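Local atomic coordinates of TRAP dicarboxylate transporter, DctP subunit (Chromohalobacter salexigens, PDB entry 4P1L), a protein that binds D-glucuronate and, as a periplasmic protein, probably delivers it to the permease of a tripartite ATP-independent periplasmic (TRAP) transport system. Residues E75-G80 against A85-G90; G123-D128 against V318-D323; Y174-D179 against Y304-Q309; S211-G216 against Q274-K279; A241-E244 against D250-A253. All coordinates share one frame; numbering follows the deposited sequence. Where two conformers were deposited one is given.

Contact 1: E75-G80 against A85-G90; sequences EQTRSG and ANFNMG
T77 and F87 meet where helix 70-78 packs on strand 84-88, a helix-on-sheet layer of the periplasmic solute-binding fold. The hydroxyl of T77 comes to the rim of the F87 ring: OG1 of T77 lies 3.4 Å from CZ of F87, close to the ring plane, and CB of T77 is 4.0 Å from the same CZ. CB of A85, two residues back on the same strand and on the same side of it, lies over one face of the ring, toward the rim, and that methyl also approaches OG1 of T77 at 4.2 Å. A small alanine suits this place, since it lets the aromatic ring lie along the strand and reach the helix.

The polar atom in this apolar setting is satisfied within its own helix. With chi1 at -54°, OG1 of T77 sits beside the backbone N, from where it bonds to the carbonyl O of A73 one turn earlier. F87 also touches A73, I74 and Q70 of that helix, and its ring meets that of W29 on the neighbouring strand. The helix ends in a Schellman motif, in which G80 takes a positive phi (89°) that glycine accepts easily.

Farther along, the strand enters the sugar site. N88 lines the glucuronate pocket, its backbone N bonds to OE1 of Q70 and its ND2 to OE2 of E234, both glucuronate-binding residues. Its remaining amide atom shapes the turn that leaves the strand: OD1 of N88 accepts from N of G90 at 2.8 Å, an Asx turn.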
# COMPACT_ATOMS: atom_id res chain seq x y z
N GLU A 75 13.62 0.70 7.33
CA GLU A 75 14.70 0.98 8.27
C GLU A 75 15.97 1.46 7.57
O GLU A 75 16.56 2.45 7.99
CB GLU A 75 15.00 -0.28 9.08
CG GLU A 75 16.07 -0.11 10.14
CD GLU A 75 16.13 -1.31 11.11
OE1 GLU A 75 15.80 -2.45 10.69
OE2 GLU A 75 16.50 -1.10 12.29
N GLN A 76 16.37 0.77 6.51
CA GLN A 76 17.57 1.12 5.77
C GLN A 76 17.43 2.49 5.12
O GLN A 76 18.41 3.19 4.96
CB GLN A 76 17.85 0.09 4.68
CG GLN A 76 18.28 -1.28 5.14
CD GLN A 76 18.51 -2.20 3.96
OE1 GLN A 76 19.46 -2.01 3.18
NE2 GLN A 76 17.62 -3.17 3.78
N THR A 77 16.21 2.85 4.71
CA THR A 77 16.00 4.16 4.08
C THR A 77 16.03 5.29 5.11
O THR A 77 16.59 6.36 4.86
CB THR A 77 14.69 4.18 3.25
OG1 THR A 77 14.69 3.10 2.33
CG2 THR A 77 14.59 5.48 2.47
N ARG A 78 15.43 5.07 6.27
CA ARG A 78 15.50 6.07 7.34
C ARG A 78 16.94 6.40 7.74
O ARG A 78 17.23 7.53 8.11
CB ARG A 78 14.75 5.61 8.58
CG ARG A 78 13.24 5.54 8.35
CD ARG A 78 12.52 5.02 9.57
NE ARG A 78 12.67 5.91 10.72
CZ ARG A 78 12.60 5.51 11.98
NH1 ARG A 78 12.36 4.23 12.27
NH2 ARG A 78 12.75 6.38 12.96
N SER A 79 17.82 5.41 7.67
CA SER A 79 19.18 5.60 8.16
C SER A 79 20.09 6.05 7.01
O SER A 79 21.24 6.38 7.23
CB SER A 79 19.70 4.32 8.83
OG SER A 79 19.96 3.30 7.89
N GLY A 80 19.56 6.04 5.79
CA GLY A 80 20.30 6.53 4.64
C GLY A 80 21.14 5.46 3.96
O GLY A 80 21.90 5.78 3.06
N ALA A 85 12.74 4.90 -2.23
CA ALA A 85 11.91 3.73 -2.21
C ALA A 85 10.44 4.09 -2.45
O ALA A 85 10.01 5.23 -2.24
CB ALA A 85 12.07 3.03 -0.89
N ASN A 86 9.72 3.07 -2.88
CA ASN A 86 8.26 3.05 -2.95
C ASN A 86 7.80 2.17 -1.79
O ASN A 86 8.02 0.96 -1.79
CB ASN A 86 7.86 2.51 -4.33
CG ASN A 86 6.41 2.04 -4.44
OD1 ASN A 86 6.14 1.12 -5.18
ND2 ASN A 86 5.49 2.67 -3.70
N PHE A 87 7.23 2.79 -0.77
CA PHE A 87 6.68 2.05 0.35
C PHE A 87 5.16 2.15 0.38
O PHE A 87 4.60 3.23 0.21
CB PHE A 87 7.20 2.59 1.68
CG PHE A 87 8.67 2.42 1.89
CD1 PHE A 87 9.28 1.20 1.67
CD2 PHE A 87 9.45 3.49 2.30
CE1 PHE A 87 10.63 1.03 1.86
CE2 PHE A 87 10.82 3.32 2.51
CZ PHE A 87 11.40 2.08 2.28
N ASN A 88 4.52 1.02 0.66
CA ASN A 88 3.12 1.02 1.09
C ASN A 88 3.01 1.62 2.50
O ASN A 88 3.85 1.37 3.39
CB ASN A 88 2.57 -0.40 1.04
CG ASN A 88 1.07 -0.46 1.26
OD1 ASN A 88 0.61 -0.48 2.41
ND2 ASN A 88 0.31 -0.49 0.18
N MSE A 89 1.98 2.45 2.70
CA MSE A 89 1.80 3.13 3.99
C MSE A 89 1.33 2.23 5.12
O MSE A 89 1.41 2.62 6.29
CB MSE A 89 0.85 4.32 3.85
CG MSE A 89 1.39 5.46 3.03
SE MSE A 89 3.02 6.32 3.81
CE MSE A 89 2.10 7.68 4.85
N GLY A 90 0.84 1.04 4.78
CA GLY A 90 0.47 0.06 5.80
C GLY A 90 1.60 -0.29 6.76
O GLY A 90 1.46 -0.13 7.99

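Contact 2: G123-D128 against V318-D323; sequences GERFAD and VTDIQD
A salt bridge beside an apolar contact joins two helices far apart in sequence: R125 and F126 of helix 121-132 meet D320 and I321 of helix 315-323, the last helix of the chain. This helix-helix packing of the solute-binding fold sets the last helix against helix 121-132, with helix 111-118 also touching.

On the more accessible side, R125 grips one oxygen end-on with two nitrogens. NH1 and NH2 of R125 each lie 2.9 Å from OD2 of D320, and that oxygen stays within 3° of the guanidinium plane. NH1 meets the anti lone pair of OD2, whereas NH2 comes on the anti side but tilted out of the carboxylate plane; both bonds are moderately bent. The two planes stand almost upright to each other, at 86°. A long arginine can span the gap and still direct a pair of N-H groups at a short aspartate. E121, one helical turn before R125, takes the NE of the same guanidinium in a second salt bridge; the two acids together probably favour its positive charge and restrict its swing.

Deeper in, the F126 ring and I321 arrive from opposite directions. The isoleucine fits because its long branch extends from CG1 with chi2 at 164°, carrying the terminal methyl to the ring's rim. L317 and M118 add to the packing around F126. The apolar contact itself is made in the ring plane, where CD1 of I321 lies 4.0 Å from CZ of F126.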
# COMPACT_ATOMS: atom_id res chain seq x y z
N GLY A 123 -2.64 15.43 2.71
CA GLY A 123 -1.46 14.68 2.32
C GLY A 123 -0.18 15.29 2.88
O GLY A 123 0.78 14.58 3.23
N GLU A 124 -0.14 16.62 2.97
CA GLU A 124 1.05 17.29 3.48
C GLU A 124 1.28 16.96 4.95
O GLU A 124 2.42 16.87 5.40
CB GLU A 124 0.96 18.81 3.30
CG GLU A 124 1.27 19.30 1.89
CD GLU A 124 2.72 19.02 1.47
OE1 GLU A 124 3.64 19.07 2.32
OE2 GLU A 124 2.93 18.75 0.27
N ARG A 125 0.20 16.79 5.71
CA ARG A 125 0.35 16.41 7.12
C ARG A 125 1.04 15.03 7.21
O ARG A 125 1.77 14.76 8.15
CB ARG A 125 -1.00 16.31 7.81
CG ARG A 125 -1.66 17.62 8.06
CD ARG A 125 -2.95 17.41 8.84
NE ARG A 125 -4.07 18.11 8.22
CZ ARG A 125 -5.32 18.06 8.66
NH1 ARG A 125 -5.63 17.36 9.74
NH2 ARG A 125 -6.27 18.73 8.02
N PHE A 126 0.74 14.13 6.27
CA PHE A 126 1.40 12.82 6.27
C PHE A 126 2.87 12.93 5.89
O PHE A 126 3.74 12.27 6.48
CB PHE A 126 0.69 11.82 5.35
CG PHE A 126 -0.63 11.35 5.90
CD1 PHE A 126 -0.67 10.45 6.96
CD2 PHE A 126 -1.82 11.82 5.37
CE1 PHE A 126 -1.86 10.04 7.47
CE2 PHE A 126 -3.03 11.40 5.90
CZ PHE A 126 -3.05 10.51 6.94
N ALA A 127 3.16 13.77 4.91
CA ALA A 127 4.54 14.03 4.53
C ALA A 127 5.31 14.60 5.72
O ALA A 127 6.43 14.19 5.99
CB ALA A 127 4.61 15.00 3.35
N ASP A 128 4.70 15.54 6.43
CA ASP A 128 5.34 16.12 7.61
C ASP A 128 5.68 15.03 8.62
O ASP A 128 6.75 15.03 9.22
CB ASP A 128 4.42 17.16 8.25
CG ASP A 128 4.37 18.47 7.48
OD1 ASP A 128 5.18 18.68 6.55
OD2 ASP A 128 3.51 19.31 7.82
N VAL A 318 -8.36 11.91 11.49
CA VAL A 318 -9.40 10.94 11.14
C VAL A 318 -10.68 11.65 10.64
O VAL A 318 -11.21 11.32 9.58
CB VAL A 318 -9.75 10.03 12.32
CG1 VAL A 318 -10.87 9.07 11.94
CG2 VAL A 318 -8.50 9.25 12.81
N THR A 319 -11.16 12.63 11.41
CA THR A 319 -12.40 13.31 11.06
C THR A 319 -12.24 14.22 9.84
O THR A 319 -13.18 14.34 9.05
CB THR A 319 -13.01 14.09 12.26
OG1 THR A 319 -12.11 15.10 12.68
CG2 THR A 319 -13.25 13.17 13.42
N ASP A 320 -11.04 14.79 9.64
CA ASP A 320 -10.84 15.63 8.46
C ASP A 320 -10.92 14.77 7.18
O ASP A 320 -11.51 15.18 6.18
CB ASP A 320 -9.52 16.39 8.50
CG ASP A 320 -9.53 17.57 9.50
OD1 ASP A 320 -10.61 17.97 9.98
OD2 ASP A 320 -8.43 18.10 9.80
N ILE A 321 -10.34 13.57 7.22
CA ILE A 321 -10.40 12.69 6.07
C ILE A 321 -11.84 12.25 5.81
O ILE A 321 -12.31 12.23 4.67
CB ILE A 321 -9.47 11.47 6.26
CG1 ILE A 321 -8.01 11.93 6.15
CG2 ILE A 321 -9.79 10.39 5.21
CD1 ILE A 321 -6.99 10.91 6.71
N GLN A 322 -12.56 11.88 6.87
CA GLN A 322 -13.94 11.47 6.72
C GLN A 322 -14.79 12.63 6.17
O GLN A 322 -15.58 12.44 5.25
CB GLN A 322 -14.53 11.02 8.04
CG GLN A 322 -13.86 9.79 8.65
CD GLN A 322 -14.39 9.50 10.05
OE1 GLN A 322 -14.58 10.42 10.86
NE2 GLN A 322 -14.64 8.23 10.33
N ASP A 323 -14.59 13.81 6.73
CA ASP A 323 -15.39 14.96 6.35
C ASP A 323 -15.11 15.38 4.91
O ASP A 323 -16.00 15.90 4.23
CB ASP A 323 -15.15 16.13 7.30
CG ASP A 323 -15.73 15.89 8.70
OD1 ASP A 323 -16.42 14.88 8.91
OD2 ASP A 323 -15.49 16.73 9.60

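Contact 3: Y174-D179 against Y304-Q309; sequences YVQMID and YDQFVQ
Q176 reaches from helix 172-181 to Q306 of helix 301-310, and this pair alone makes the contact between the two segments. Y174, two residues earlier, turns inward instead: its ring packs on V168, L230 and L232, and its OH bonds to OG of S103. V175 leans on V168 and A185, of strands 165-168 and 184-187.

Q176 itself points across to the other helix. Its CG is anti to the backbone N (chi1 -154°) and the chain runs straight on from there, a reach needed because the nearest alpha carbons, those of Q176 and Q306, are 10.6 Å apart. Q306 is extended in the same way. NE2 of Q176 lies 2.8 Å from OE1 of Q306, but the bond is weak because the N-H...O angle is 125°, well short of straight. The amide planes are turned 44° against each other. Glutamine suits both places, being long, uncharged and able to offer either a donor or an acceptor. In the conformer described, NE2 of Q306 bonds to OE2 of E310 one turn on; Q306 has a second conformer, so these links are probably not permanent.

Next along the helix, M177, a selenomethionine here, packs on H229 and L230, and I178 covers V166 and A185. The helix thus buries one flank against strands and uses another for a slender polar bridge at the surface, away from the sugar site: a peripheral helix-to-helix link of the solute-binding fold.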
# COMPACT_ATOMS: atom_id res chain seq x y z
N TYR A 174 -4.65 -4.56 11.20
CA TYR A 174 -5.15 -5.59 10.26
C TYR A 174 -5.60 -6.87 10.96
O TYR A 174 -6.51 -7.53 10.51
CB TYR A 174 -4.10 -5.93 9.19
CG TYR A 174 -3.57 -4.72 8.45
CD1 TYR A 174 -4.36 -3.61 8.23
CD2 TYR A 174 -2.25 -4.69 8.00
CE1 TYR A 174 -3.87 -2.48 7.56
CE2 TYR A 174 -1.74 -3.58 7.35
CZ TYR A 174 -2.54 -2.48 7.14
OH TYR A 174 -2.03 -1.38 6.47
N VAL A 175 -4.92 -7.24 12.04
CA VAL A 175 -5.39 -8.39 12.83
C VAL A 175 -6.72 -8.03 13.49
O VAL A 175 -7.68 -8.82 13.49
CB VAL A 175 -4.33 -8.79 13.86
CG1 VAL A 175 -4.85 -9.92 14.78
CG2 VAL A 175 -3.05 -9.18 13.17
N GLN A 176 -6.80 -6.82 14.06
CA GLN A 176 -8.04 -6.37 14.64
C GLN A 176 -9.13 -6.38 13.58
O GLN A 176 -10.27 -6.80 13.84
CB GLN A 176 -7.87 -4.99 15.29
CG GLN A 176 -8.84 -4.72 16.39
CD GLN A 176 -8.65 -3.36 17.01
OE1 GLN A 176 -7.81 -2.56 16.55
NE2 GLN A 176 -9.45 -3.06 18.03
N MSE A 177 -8.80 -5.91 12.38
CA MSE A 177 -9.77 -5.89 11.27
C MSE A 177 -10.34 -7.29 10.95
O MSE A 177 -11.56 -7.47 10.93
CB MSE A 177 -9.11 -5.31 10.02
CG MSE A 177 -9.98 -5.34 8.78
SE MSE A 177 -9.02 -4.72 7.21
CE MSE A 177 -8.05 -6.41 6.88
N ILE A 178 -9.46 -8.26 10.72
CA ILE A 178 -9.91 -9.62 10.45
C ILE A 178 -10.70 -10.21 11.63
O ILE A 178 -11.74 -10.87 11.45
CB ILE A 178 -8.73 -10.54 10.13
CG1 ILE A 178 -8.02 -10.09 8.84
CG2 ILE A 178 -9.21 -12.01 9.99
CD1 ILE A 178 -8.88 -10.13 7.60
N ASP A 179 -10.23 -9.96 12.85
CA ASP A 179 -10.88 -10.48 14.02
C ASP A 179 -12.29 -9.94 14.17
O ASP A 179 -13.20 -10.69 14.51
CB ASP A 179 -10.09 -10.15 15.30
CG ASP A 179 -8.84 -10.97 15.44
OD1 ASP A 179 -8.49 -11.73 14.51
OD2 ASP A 179 -8.19 -10.83 16.48
N TYR A 304 -11.94 2.08 15.30
CA TYR A 304 -11.86 3.53 15.25
C TYR A 304 -11.90 4.10 16.67
O TYR A 304 -11.12 4.99 17.00
CB TYR A 304 -13.01 4.10 14.42
CG TYR A 304 -12.82 4.07 12.91
CD1 TYR A 304 -12.93 2.89 12.18
CD2 TYR A 304 -12.57 5.23 12.21
CE1 TYR A 304 -12.78 2.88 10.79
CE2 TYR A 304 -12.41 5.24 10.83
CZ TYR A 304 -12.51 4.07 10.13
OH TYR A 304 -12.39 4.09 8.76
N ASP A 305 -12.81 3.60 17.50
CA ASP A 305 -12.95 4.09 18.87
C ASP A 305 -11.63 3.93 19.65
O ASP A 305 -11.18 4.87 20.35
CB ASP A 305 -14.06 3.34 19.62
CG ASP A 305 -15.45 3.59 19.07
OD1 ASP A 305 -15.66 4.50 18.25
OD2 ASP A 305 -16.36 2.85 19.49
N GLN A 306 -11.02 2.75 19.53
CA GLN A 306 -9.80 2.45 20.28
C GLN A 306 -8.69 3.33 19.74
O GLN A 306 -7.86 3.81 20.50
CB GLN A 306 -9.42 0.95 20.16
CG GLN A 306 -7.99 0.63 20.65
CD GLN A 306 -7.52 -0.80 20.35
OE1 GLN A 306 -8.33 -1.71 20.20
NE2 GLN A 306 -6.20 -0.98 20.24
N PHE A 307 -8.67 3.54 18.43
CA PHE A 307 -7.62 4.32 17.80
C PHE A 307 -7.62 5.76 18.30
O PHE A 307 -6.57 6.28 18.68
CB PHE A 307 -7.70 4.29 16.28
CG PHE A 307 -6.53 4.97 15.63
CD1 PHE A 307 -5.34 4.27 15.45
CD2 PHE A 307 -6.60 6.32 15.27
CE1 PHE A 307 -4.23 4.89 14.88
CE2 PHE A 307 -5.50 6.95 14.69
CZ PHE A 307 -4.31 6.23 14.51
N VAL A 308 -8.78 6.40 18.30
CA VAL A 308 -8.85 7.80 18.69
C VAL A 308 -8.65 7.98 20.20
O VAL A 308 -8.15 9.00 20.65
CB VAL A 308 -10.14 8.51 18.15
CG1 VAL A 308 -10.17 8.47 16.60
CG2 VAL A 308 -11.38 7.92 18.73
N GLN A 309 -8.99 6.98 21.01
CA GLN A 309 -8.66 7.02 22.42
C GLN A 309 -7.13 6.95 22.68
O GLN A 309 -6.58 7.64 23.56
CB GLN A 309 -9.40 5.89 23.16
CG GLN A 309 -10.93 6.08 23.20
CD GLN A 309 -11.68 4.87 23.72
OE1 GLN A 309 -11.16 4.08 24.51
NE2 GLN A 309 -12.92 4.72 23.29

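Contact 4: S211-G216 against Q274-K279; sequences SYESSG and QASKQK
The long helix 248-282 of this solute-binding fold meets the short helix 209-214, which carries S211 of the glucuronate pocket, and E213 is the residue that joins them. The backbones come close here, with the alpha carbons of E213 and S276 5.9 Å apart, so a small serine fits opposite.

E213 offers one carboxylate oxygen to each of two partners. Its chain leaves anti to the backbone N (chi1 170°) and then bends at chi2 (-89°), which brings the carboxylate back alongside the long helix. OG of S276 donates to OE1 of E213 over a short 2.5 Å, and OE1 receives it on its anti lone pair, away from the other oxygen. One turn on, K279 stretches out fully and crosses E213 at about a right angle; its methylenes pass the glutamate, with CD of K279 3.7 Å from CG of E213. Flanked by a hydroxyl and an ammonium group, the carboxylate is probably held as the anion.

On the pocket side of helix 209-214, OG of S211 bonds to OH of Y36 and, weakly, to O1 of the sugar. The salt bridge closes the link: NZ of K279 lies 2.9 Å from OE2 of E213, approaching on the anti side but 32° out of the carboxylate plane.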
# COMPACT_ATOMS: atom_id res chain seq x y z
N SER A 211 -1.78 -7.24 -7.37
CA SER A 211 -0.95 -8.04 -6.48
C SER A 211 -1.43 -9.49 -6.46
O SER A 211 -0.62 -10.42 -6.57
CB SER A 211 -0.98 -7.46 -5.08
OG SER A 211 -0.17 -6.28 -5.01
N TYR A 212 -2.74 -9.65 -6.33
CA TYR A 212 -3.38 -10.95 -6.32
C TYR A 212 -2.96 -11.74 -7.55
O TYR A 212 -2.66 -12.91 -7.45
CB TYR A 212 -4.89 -10.73 -6.28
CG TYR A 212 -5.77 -11.96 -6.37
CD1 TYR A 212 -5.67 -13.00 -5.47
CD2 TYR A 212 -6.76 -12.05 -7.37
CE1 TYR A 212 -6.54 -14.11 -5.55
CE2 TYR A 212 -7.61 -13.13 -7.44
CZ TYR A 212 -7.51 -14.15 -6.53
OH TYR A 212 -8.38 -15.22 -6.64
N GLU A 213 -2.92 -11.06 -8.69
CA GLU A 213 -2.54 -11.68 -9.97
C GLU A 213 -1.02 -11.88 -10.10
O GLU A 213 -0.56 -13.03 -10.29
CB GLU A 213 -3.12 -10.88 -11.15
CG GLU A 213 -2.58 -11.31 -12.53
CD GLU A 213 -1.30 -10.59 -12.95
OE1 GLU A 213 -1.28 -9.34 -12.91
OE2 GLU A 213 -0.31 -11.26 -13.35
N SER A 214 -0.25 -10.80 -9.97
CA SER A 214 1.19 -10.88 -10.21
C SER A 214 1.92 -11.80 -9.24
O SER A 214 2.87 -12.48 -9.62
CB SER A 214 1.86 -9.50 -10.22
OG SER A 214 1.76 -8.86 -8.96
N SER A 215 1.47 -11.86 -7.99
CA SER A 215 2.06 -12.75 -6.98
C SER A 215 1.77 -14.23 -7.21
O SER A 215 2.41 -15.07 -6.60
CB SER A 215 1.51 -12.42 -5.60
OG SER A 215 0.13 -12.78 -5.56
N GLY A 216 0.77 -14.52 -8.03
CA GLY A 216 0.35 -15.90 -8.27
C GLY A 216 -0.67 -16.42 -7.26
O GLY A 216 -1.04 -17.59 -7.32
N GLN A 274 -7.30 -3.51 -14.74
CA GLN A 274 -8.19 -4.15 -15.71
C GLN A 274 -7.53 -5.34 -16.37
O GLN A 274 -8.17 -6.38 -16.55
CB GLN A 274 -8.69 -3.16 -16.76
CG GLN A 274 -9.78 -2.21 -16.22
CD GLN A 274 -10.88 -2.93 -15.42
OE1 GLN A 274 -11.66 -3.72 -15.96
NE2 GLN A 274 -10.93 -2.64 -14.13
N ALA A 275 -6.25 -5.22 -16.70
CA ALA A 275 -5.54 -6.35 -17.31
C ALA A 275 -5.41 -7.52 -16.33
O ALA A 275 -5.54 -8.69 -16.74
CB ALA A 275 -4.17 -5.93 -17.78
N SER A 276 -5.14 -7.21 -15.05
CA SER A 276 -5.02 -8.28 -14.06
C SER A 276 -6.39 -8.96 -13.86
O SER A 276 -6.49 -10.20 -13.81
CB SER A 276 -4.44 -7.78 -12.72
OG SER A 276 -3.05 -7.52 -12.87
N LYS A 277 -7.45 -8.16 -13.79
CA LYS A 277 -8.79 -8.73 -13.64
C LYS A 277 -9.16 -9.68 -14.76
O LYS A 277 -9.71 -10.77 -14.52
CB LYS A 277 -9.84 -7.64 -13.54
CG LYS A 277 -11.23 -8.16 -13.24
CD LYS A 277 -12.18 -7.01 -13.01
CE LYS A 277 -13.61 -7.51 -12.90
NZ LYS A 277 -14.55 -6.38 -12.80
N GLN A 278 -8.90 -9.28 -16.00
CA GLN A 278 -9.26 -10.12 -17.14
C GLN A 278 -8.46 -11.41 -17.11
O GLN A 278 -8.98 -12.49 -17.42
CB GLN A 278 -9.04 -9.39 -18.46
CG GLN A 278 -9.77 -10.08 -19.64
CD GLN A 278 -11.25 -10.37 -19.35
OE1 GLN A 278 -12.03 -9.46 -19.02
NE2 GLN A 278 -11.63 -11.65 -19.44
N LYS A 279 -7.20 -11.31 -16.72
CA LYS A 279 -6.36 -12.49 -16.66
C LYS A 279 -6.88 -13.49 -15.62
O LYS A 279 -7.00 -14.67 -15.89
CB LYS A 279 -4.91 -12.10 -16.36
CG LYS A 279 -4.02 -13.28 -16.01
CD LYS A 279 -2.57 -12.87 -15.94
CE LYS A 279 -1.68 -14.01 -15.49
NZ LYS A 279 -0.30 -13.58 -15.08

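Contact 5: A241-E244 against D250-A253; sequences ASWE and DRQA. With SO4 (sulfate ion), chain E.
NH2 of R251 is gripped by two backbone carbonyls, one in the last turn of helix 240-245 and one just beyond it. Within the contact it donates to O of W243, 3.0 Å away with an N-H...O angle of 148°, and it also bonds to O of L246 in the turn that follows. The W243 oxygen lies at the edge of the guanidinium, near its plane. Arginine suits the place, because carbonyls near a helix C-terminus are left without the amide partners of the next turn.

To reach them, the arginine chain first runs over the indole of W243 and then bends at chi3. CG of R251 sits 3.5 Å above the ring system of W243, over its centre. CD makes a CH-pi contact, 3.6 Å from the centroid of the five-membered ring of W243. The guanidinium goes on past the ring and stands at 68° to it, so the methylenes, more than the charge, cover the aromatic face. W243 offers the broad surface this needs, and elsewhere it packs on I136 and L138 of the sheet and on I254.

The indole N-H points out at the ring edge. NE1 of W243 donates to O3 of a sulfate ion, probably from the crystallisation liquor, at 2.9 Å and nearly straight (172°); R255 binds the same ion. Two consecutive helices, 240-245 and 248-282, are thus joined by a short turn, with an arginine of the second donating to carbonyls at the C-terminal end of the first and in the turn after it, in a part of the solute-binding fold far from the sugar.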
# COMPACT_ATOMS: atom_id res chain seq x y z
N ALA A 241 18.86 12.02 4.73
CA ALA A 241 20.30 12.24 4.57
C ALA A 241 20.67 12.44 3.10
O ALA A 241 21.43 13.35 2.75
CB ALA A 241 21.07 11.05 5.13
N SER A 242 20.12 11.59 2.24
CA SER A 242 20.44 11.68 0.81
C SER A 242 19.85 12.94 0.19
O SER A 242 20.45 13.55 -0.69
CB SER A 242 19.90 10.45 0.07
OG SER A 242 20.51 9.27 0.56
N TRP A 243 18.67 13.31 0.65
CA TRP A 243 17.98 14.50 0.19
C TRP A 243 18.77 15.78 0.52
O TRP A 243 18.97 16.63 -0.33
CB TRP A 243 16.60 14.54 0.86
CG TRP A 243 15.64 15.54 0.28
CD1 TRP A 243 15.04 16.56 0.95
CD2 TRP A 243 15.14 15.60 -1.06
NE1 TRP A 243 14.20 17.25 0.10
CE2 TRP A 243 14.24 16.68 -1.14
CE3 TRP A 243 15.37 14.84 -2.21
CZ2 TRP A 243 13.59 17.05 -2.32
CZ3 TRP A 243 14.70 15.20 -3.40
CH2 TRP A 243 13.82 16.28 -3.43
N GLU A 244 19.22 15.88 1.77
CA GLU A 244 19.89 17.08 2.24
C GLU A 244 21.25 17.31 1.58
O GLU A 244 21.69 18.45 1.47
CB GLU A 244 20.06 17.01 3.76
CG GLU A 244 18.73 17.12 4.48
CD GLU A 244 18.88 17.17 5.99
OE1 GLU A 244 19.87 16.62 6.53
OE2 GLU A 244 17.98 17.76 6.62
N ASP A 250 18.85 20.60 -7.67
CA ASP A 250 18.59 19.18 -7.91
C ASP A 250 17.38 18.66 -7.11
O ASP A 250 16.61 17.83 -7.62
CB ASP A 250 19.84 18.34 -7.64
CG ASP A 250 20.85 18.40 -8.78
OD1 ASP A 250 20.54 19.00 -9.84
OD2 ASP A 250 21.95 17.83 -8.62
N ARG A 251 17.19 19.14 -5.88
CA ARG A 251 15.97 18.77 -5.13
C ARG A 251 14.73 19.18 -5.92
O ARG A 251 13.78 18.42 -6.03
CB ARG A 251 15.94 19.42 -3.74
CG ARG A 251 16.78 18.69 -2.67
CD ARG A 251 16.56 19.28 -1.26
NE ARG A 251 17.22 20.57 -1.10
CZ ARG A 251 18.52 20.70 -0.88
NH1 ARG A 251 19.07 21.91 -0.76
NH2 ARG A 251 19.29 19.61 -0.76
N GLN A 252 14.72 20.39 -6.45
CA GLN A 252 13.53 20.86 -7.18
C GLN A 252 13.28 19.96 -8.40
O GLN A 252 12.12 19.60 -8.71
CB GLN A 252 13.69 22.34 -7.59
CG GLN A 252 12.68 22.82 -8.64
CD GLN A 252 12.85 24.30 -9.00
OE1 GLN A 252 13.46 25.08 -8.26
NE2 GLN A 252 12.30 24.68 -10.14
N ALA A 253 14.36 19.58 -9.08
CA ALA A 253 14.26 18.72 -10.25
C ALA A 253 13.76 17.31 -9.89
O ALA A 253 12.95 16.73 -10.61
CB ALA A 253 15.61 18.64 -10.98
S SO4 E . 12.43 20.70 -0.05
O1 SO4 E . 12.11 20.52 -1.46
O2 SO4 E . 11.46 21.60 0.56
O3 SO4 E . 12.41 19.44 0.70
O4 SO4 E . 13.78 21.25 0.07

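In the fold
Contact 1 closes first along the chain, and contacts 3, 4 and 5 fall within the long span bracketed by contact 2. Contacts 1 and 5 lie on the same side of the chain's centre, their centres 16 Å apart. Contacts 4 and 5 both use helix 248-282 yet lie 35 Å apart between centres, so this one helix runs from its outer end near contact 5 to the neighbourhood of the sugar. Contacts 2 and 3 touch through consecutive helices 301-310 and 315-323, where V318 packs on Y304, F307 and V308. Contacts 1 and 4, on opposite sides of the chain's centre, each contain a residue of the glucuronate pocket, N88 and S211.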